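Local structure of alpha,alpha-trehalose-phosphate synthase (UDP-forming) (Burkholderia xenovorans, 5HXA) at residues I234-P238 / D239-K243; N352-M355 / A356-R359. The protein belongs to glycosyltransferase family 20 and has the GT-B architecture, in which two Rossmann-like domains sit side by side in one chain. All coordinates share one frame; numbering follows the deposited sequence. Where two conformers were deposited one is given.

Overall arrangement
Interaction 1 comes first along the chain, where the loop after strand 225-231, the last strand of the mixed sheet in chain order, runs into helix 238-247. Interaction 2 follows on helix 351-359, which links two strands of the six-stranded parallel sheet, 342-345 and 363-366. Their centres lie about 12 Å apart, and the two helices touch: Ile241 CG2 is 3.9 Å from Met355 SD, and Ala242 O packs near Arg359 NH1. The loop and helix of interaction 1 thus carry the chain from the mixed sheet toward the parallel one, where interaction 2 packs against strand 265-270, so the two helices pack together beside the parallel sheet.

Interaction 1. Residues I234-P238 / D239-K243; sequences IGIYP and DAIAK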
ATOM      1  N   ILE A 234       4.305  -3.612  22.719  1.00 20.27           N
ATOM      2  CA  ILE A 234       4.284  -4.791  23.574  1.00 22.09           C
ATOM      3  C   ILE A 234       5.708  -5.297  23.774  1.00 23.13           C
ATOM      4  O   ILE A 234       6.535  -5.293  22.849  1.00 21.93           O
ATOM      5  CB  ILE A 234       3.346  -5.871  22.995  1.00 23.89           C
ATOM      6  CG1 ILE A 234       3.108  -6.982  24.021  1.00 31.94           C
ATOM      7  CG2 ILE A 234       3.904  -6.486  21.724  1.00 24.74           C
ATOM      8  CD1 ILE A 234       2.006  -7.957  23.611  1.00 32.51           C
ATOM      9  N   GLY A 235       6.021  -5.690  25.007  1.00 23.42           N
ATOM     10  CA  GLY A 235       7.341  -6.152  25.358  1.00 20.17           C
ATOM     11  C   GLY A 235       7.374  -7.633  25.688  1.00 22.95           C
ATOM     12  O   GLY A 235       6.427  -8.383  25.438  1.00 23.01           O
ATOM     13  N   ILE A 236       8.506  -8.051  26.249  1.00 19.55           N
ATOM     14  CA  ILE A 236       8.726  -9.414  26.704  1.00 22.95           C
ATOM     15  C   ILE A 236       9.253  -9.352  28.133  1.00 25.20           C
ATOM     16  O   ILE A 236       9.390  -8.278  28.709  1.00 21.89           O
ATOM     17  CB  ILE A 236       9.713 -10.183  25.799  1.00 22.85           C
ATOM     18  CG1 ILE A 236      11.098  -9.530  25.841  1.00 17.15           C
ATOM     19  CG2 ILE A 236       9.191 -10.257  24.365  1.00 20.94           C
ATOM     20  CD1 ILE A 236      12.191 -10.387  25.203  1.00 22.37           C
ATOM     21  N   TYR A 237       9.548 -10.525  28.701  1.00 20.48           N
ATOM     22  CA  TYR A 237      10.311 -10.635  29.941  1.00 22.89           C
ATOM     23  C   TYR A 237      11.699 -11.140  29.577  1.00 20.87           C
ATOM     24  O   TYR A 237      11.934 -12.357  29.553  1.00 20.40           O
ATOM     25  CB  TYR A 237       9.627 -11.576  30.935  1.00 29.11           C
ATOM     26  CG  TYR A 237       8.326 -11.026  31.489  1.00 29.92           C
ATOM     27  CD1 TYR A 237       8.312  -9.868  32.257  1.00 30.17           C
ATOM     28  CD2 TYR A 237       7.113 -11.665  31.241  1.00 33.21           C
ATOM     29  CE1 TYR A 237       7.124  -9.356  32.771  1.00 33.50           C
ATOM     30  CE2 TYR A 237       5.916 -11.161  31.753  1.00 33.10           C
ATOM     31  CZ  TYR A 237       5.931 -10.006  32.513  1.00 35.26           C
ATOM     32  OH  TYR A 237       4.756  -9.501  33.020  1.00 41.26           O
ATOM     33  N   PRO A 238      12.662 -10.250  29.302  1.00 23.04           N
ATOM     34  CA  PRO A 238      13.923 -10.706  28.679  1.00 19.74           C
ATOM     35  C   PRO A 238      14.746 -11.623  29.568  1.00 24.38           C
ATOM     36  O   PRO A 238      15.392 -12.549  29.064  1.00 23.08           O
ATOM     37  CB  PRO A 238      14.680  -9.395  28.384  1.00 25.82           C
ATOM     38  CG  PRO A 238      13.777  -8.269  28.803  1.00 25.86           C
ATOM     39  CD  PRO A 238      12.669  -8.816  29.639  1.00 24.89           C
ATOM     40  N   ASP A 239      14.760 -11.393  30.880  1.00 23.99           N
ATOM     41  CA  ASP A 239      15.563 -12.259  31.735  1.00 27.46           C
ATOM     42  C   ASP A 239      14.902 -13.618  31.954  1.00 25.97           C
ATOM     43  O   ASP A 239      15.603 -14.624  32.136  1.00 24.88           O
ATOM     44  CB  ASP A 239      15.847 -11.561  33.068  1.00 33.76           C
ATOM     45  CG  ASP A 239      16.712 -10.312  32.897  1.00 42.12           C
ATOM     46  OD1 ASP A 239      17.684 -10.350  32.106  1.00 44.16           O
ATOM     47  OD2 ASP A 239      16.416  -9.293  33.546  1.00 45.26           O
ATOM     48  N   ALA A 240      13.571 -13.681  31.920  1.00 28.11           N
ATOM     49  CA  ALA A 240      12.907 -14.983  31.941  1.00 27.31           C
ATOM     50  C   ALA A 240      13.206 -15.768  30.663  1.00 29.34           C
ATOM     51  O   ALA A 240      13.402 -16.988  30.706  1.00 26.79           O
ATOM     52  CB  ALA A 240      11.399 -14.799  32.117  1.00 28.38           C
ATOM     53  N   ILE A 241      13.238 -15.084  29.516  1.00 24.79           N
ATOM     54  CA  ILE A 241      13.578 -15.773  28.276  0.63 21.94           C
ATOM     55  C   ILE A 241      15.012 -16.282  28.332  1.00 23.92           C
ATOM     56  O   ILE A 241      15.286 -17.437  27.983  1.00 25.38           O
ATOM     57  CB  ILE A 241      13.330 -14.854  27.069  0.63 22.89           C
ATOM     58  CG1 ILE A 241      11.825 -14.775  26.814  0.63 23.02           C
ATOM     59  CG2 ILE A 241      14.076 -15.360  25.832  0.63 21.19           C
ATOM     60  CD1 ILE A 241      11.419 -13.766  25.809  0.63 17.85           C
ATOM     61  N   ALA A 242      15.939 -15.439  28.786  1.00 24.28           N
ATOM     62  CA  ALA A 242      17.330 -15.853  28.908  1.00 24.07           C
ATOM     63  C   ALA A 242      17.455 -17.102  29.775  1.00 22.11           C
ATOM     64  O   ALA A 242      18.187 -18.038  29.430  1.00 26.09           O
ATOM     65  CB  ALA A 242      18.156 -14.707  29.494  1.00 24.28           C
ATOM     66  N   LYS A 243      16.732 -17.139  30.895  1.00 28.25           N
ATOM     67  CA  LYS A 243      16.810 -18.294  31.784  1.00 29.90           C
ATOM     68  C   LYS A 243      16.214 -19.537  31.128  1.00 24.08           C
ATOM     69  O   LYS A 243      16.788 -20.626  31.220  1.00 24.90           O
ATOM     70  CB  LYS A 243      16.111 -17.983  33.110  1.00 30.61           C
TER
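The Tyr237 ring turns neither face nor edge to 239-243: Tyr237 meets Ala240 through methylene and methyl, Tyr237 CB to Ala240 CB 3.9 Å, while the Tyr237 side chain packs on Leu449 and Arg453 and its OH hydrogen-bonds Ser450 OG. The other flat group, the Pro238 ring, packs on Ala382, Met441 and Met444. Helix 238-247 starts at Pro238, with Tyr237 at the N-cap, and a hydrophobic staple brackets this start, formed by Ile236 just before the cap and Ile241 four residues after it. In the staple the two side chains cross at about a right angle and meet at their ends, Ile236 CD1 to Ile241 CD1 3.5 Å; Ile241 has two conformers, and the distance is for the one given. Ile236 places CG1 between its own backbone N and carbonyl carbon (chi1 63°), which swings CD1 toward the helix. The first turn is closed by Ile241 N giving a hydrogen bond to Tyr237 O at 3.0 Å. Pro238, in the first helical position, has no N-H to satisfy there. Asp239 next to it forms a salt bridge with Arg445, and its negative charge probably also suits the helix start. The next i to i+4 bond of the helix, from Ala242 N to Pro238 O, is also 3.0 Å long.

Interaction 2. Residues N352-M355 / A356-R359; sequences NLLM and ALFR
Leu354 and Phe358, one helical turn apart, are brought together by their first torsions: Leu354 CG stands anti to its own backbone N (chi1 -177°) and projects outward from the helix, where Phe358, with CG anti to its carbonyl carbon (chi1 -72°), leans back over it. Leu354 CG therefore sits over one face of the Phe358 ring in a CH-pi contact, 4.2 Å from Leu354 CG to the ring centroid and 25° from the ring normal. Its closest ring atom is Phe358 CZ, 3.9 Å from Leu354 CG. The same face also has Leu354 O above it, shifted toward the rim, and that oxygen accepts the hydrogen bond from Phe358 N at 2.9 Å. Met355 runs alongside the ring, both side chains pointing the same way. Its chain bends at chi2 and chi3, bringing Met355 CE to 3.8 Å from Phe358 CE2. The sulfur makes an oblique Met-aromatic contact, with Met355 SD 5.1 Å from the Phe358 ring centroid. Leu354 and Met355 probably restrict rotation of the ring, along with Met268 and Val270 of strand 265-270. Backbone bonds from Ala356 N to Asn352 O, Leu357 N to Leu353 O and Arg359 N to Met355 O continue the i to i+4 bonding. Beyond the helix, Leu357 packs on Leu257, and Arg359 NH1 bonds to Ser383 O. With Leu354 and Phe358 against strand 265-270, helix 351-359 forms the helical arm of a beta-alpha-beta crossover between parallel strands 342-345 and 363-366, separated in the sheet by 300-305 and 265-270, as in Rossmann-like domains.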
ATOM      1  N   ASN A 352       9.671 -22.738  25.066  1.00 28.13           N
ATOM      2  CA  ASN A 352      10.945 -22.733  25.789  1.00 29.92           C
ATOM      3  C   ASN A 352      12.040 -23.419  24.982  1.00 30.37           C
ATOM      4  O   ASN A 352      13.195 -22.982  24.994  1.00 24.50           O
ATOM      5  CB  ASN A 352      10.793 -23.409  27.145  1.00 32.32           C
ATOM      6  CG  ASN A 352       9.958 -22.595  28.109  1.00 37.79           C
ATOM      7  OD1 ASN A 352      10.035 -21.372  28.128  1.00 39.54           O
ATOM      8  ND2 ASN A 352       9.146 -23.272  28.905  1.00 43.49           N
ATOM      9  N   LEU A 353      11.695 -24.510  24.288  1.00 26.86           N
ATOM     10  CA  LEU A 353      12.648 -25.164  23.394  1.00 23.51           C
ATOM     11  C   LEU A 353      13.101 -24.227  22.281  1.00 26.36           C
ATOM     12  O   LEU A 353      14.289 -24.183  21.932  1.00 24.43           O
ATOM     13  CB  LEU A 353      12.011 -26.427  22.806  1.00 26.50           C
ATOM     14  CG  LEU A 353      12.878 -27.207  21.821  1.00 36.94           C
ATOM     15  CD1 LEU A 353      14.097 -27.707  22.554  1.00 35.36           C
ATOM     16  CD2 LEU A 353      12.098 -28.379  21.234  1.00 37.56           C
ATOM     17  N   LEU A 354      12.164 -23.470  21.710  1.00 23.41           N
ATOM     18  CA  LEU A 354      12.517 -22.521  20.662  1.00 21.06           C
ATOM     19  C   LEU A 354      13.525 -21.492  21.164  1.00 20.48           C
ATOM     20  O   LEU A 354      14.442 -21.097  20.431  1.00 19.37           O
ATOM     21  CB  LEU A 354      11.247 -21.840  20.141  1.00 20.92           C
ATOM     22  CG  LEU A 354      11.412 -20.860  18.982  1.00 27.56           C
ATOM     23  CD1 LEU A 354      11.945 -21.592  17.768  1.00 27.72           C
ATOM     24  CD2 LEU A 354      10.082 -20.177  18.654  1.00 32.31           C
ATOM     25  N   MET A 355      13.367 -21.024  22.406  1.00 19.50           N
ATOM     26  CA  MET A 355      14.333 -20.060  22.922  1.00 22.42           C
ATOM     27  C   MET A 355      15.728 -20.675  22.964  1.00 19.10           C
ATOM     28  O   MET A 355      16.724 -20.022  22.621  1.00 19.48           O
ATOM     29  CB  MET A 355      13.907 -19.575  24.311  1.00 20.35           C
ATOM     30  CG  MET A 355      12.483 -19.012  24.384  1.00 24.13           C
ATOM     31  SD  MET A 355      12.239 -17.627  23.237  1.00 23.76           S
ATOM     32  CE  MET A 355      10.919 -18.234  22.190  1.00 28.42           C
ATOM     33  N   ALA A 356      15.808 -21.943  23.369  1.00 20.14           N
ATOM     34  CA  ALA A 356      17.078 -22.665  23.358  1.00 23.40           C
ATOM     35  C   ALA A 356      17.645 -22.787  21.948  1.00 21.13           C
ATOM     36  O   ALA A 356      18.867 -22.738  21.764  1.00 20.92           O
ATOM     37  CB  ALA A 356      16.887 -24.048  23.985  1.00 23.44           C
ATOM     38  N   LEU A 357      16.780 -22.950  20.940  1.00 20.23           N
ATOM     39  CA  LEU A 357      17.261 -22.983  19.562  1.00 22.54           C
ATOM     40  C   LEU A 357      17.796 -21.620  19.132  1.00 21.67           C
ATOM     41  O   LEU A 357      18.828 -21.549  18.457  1.00 22.41           O
ATOM     42  CB  LEU A 357      16.151 -23.454  18.610  1.00 20.90           C
ATOM     43  CG  LEU A 357      15.549 -24.844  18.875  1.00 22.35           C
ATOM     44  CD1 LEU A 357      14.432 -25.133  17.872  1.00 24.04           C
ATOM     45  CD2 LEU A 357      16.612 -25.941  18.814  1.00 21.36           C
ATOM     46  N   PHE A 358      17.102 -20.528  19.502  1.00 19.24           N
ATOM     47  CA  PHE A 358      17.640 -19.185  19.257  1.00 20.18           C
ATOM     48  C   PHE A 358      19.037 -19.036  19.860  1.00 17.55           C
ATOM     49  O   PHE A 358      19.946 -18.475  19.235  1.00 20.61           O
ATOM     50  CB  PHE A 358      16.722 -18.106  19.861  1.00 17.69           C
ATOM     51  CG  PHE A 358      15.410 -17.896  19.136  1.00 18.63           C
ATOM     52  CD1 PHE A 358      15.286 -18.146  17.777  1.00 21.21           C
ATOM     53  CD2 PHE A 358      14.297 -17.409  19.831  1.00 18.66           C
ATOM     54  CE1 PHE A 358      14.075 -17.928  17.122  1.00 19.78           C
ATOM     55  CE2 PHE A 358      13.072 -17.202  19.183  1.00 19.22           C
ATOM     56  CZ  PHE A 358      12.968 -17.459  17.823  1.00 21.41           C
ATOM     57  N   ARG A 359      19.214 -19.521  21.090  1.00 21.16           N
ATOM     58  CA  ARG A 359      20.496 -19.400  21.776  1.00 22.13           C
ATOM     59  C   ARG A 359      21.621 -20.111  21.025  1.00 24.41           C
ATOM     60  O   ARG A 359      22.789 -19.735  21.161  1.00 24.78           O
ATOM     61  CB  ARG A 359      20.357 -19.964  23.192  1.00 20.31           C
ATOM     62  CG  ARG A 359      21.544 -19.723  24.130  1.00 24.62           C
ATOM     63  CD  ARG A 359      21.105 -20.089  25.540  1.00 27.20           C
ATOM     64  NE  ARG A 359      22.106 -19.884  26.583  1.00 31.37           N
ATOM     65  CZ  ARG A 359      22.135 -18.830  27.396  1.00 38.03           C
ATOM     66  NH1 ARG A 359      21.236 -17.848  27.273  1.00 25.65           N
ATOM     67  NH2 ARG A 359      23.074 -18.752  28.326  1.00 30.30           N
TER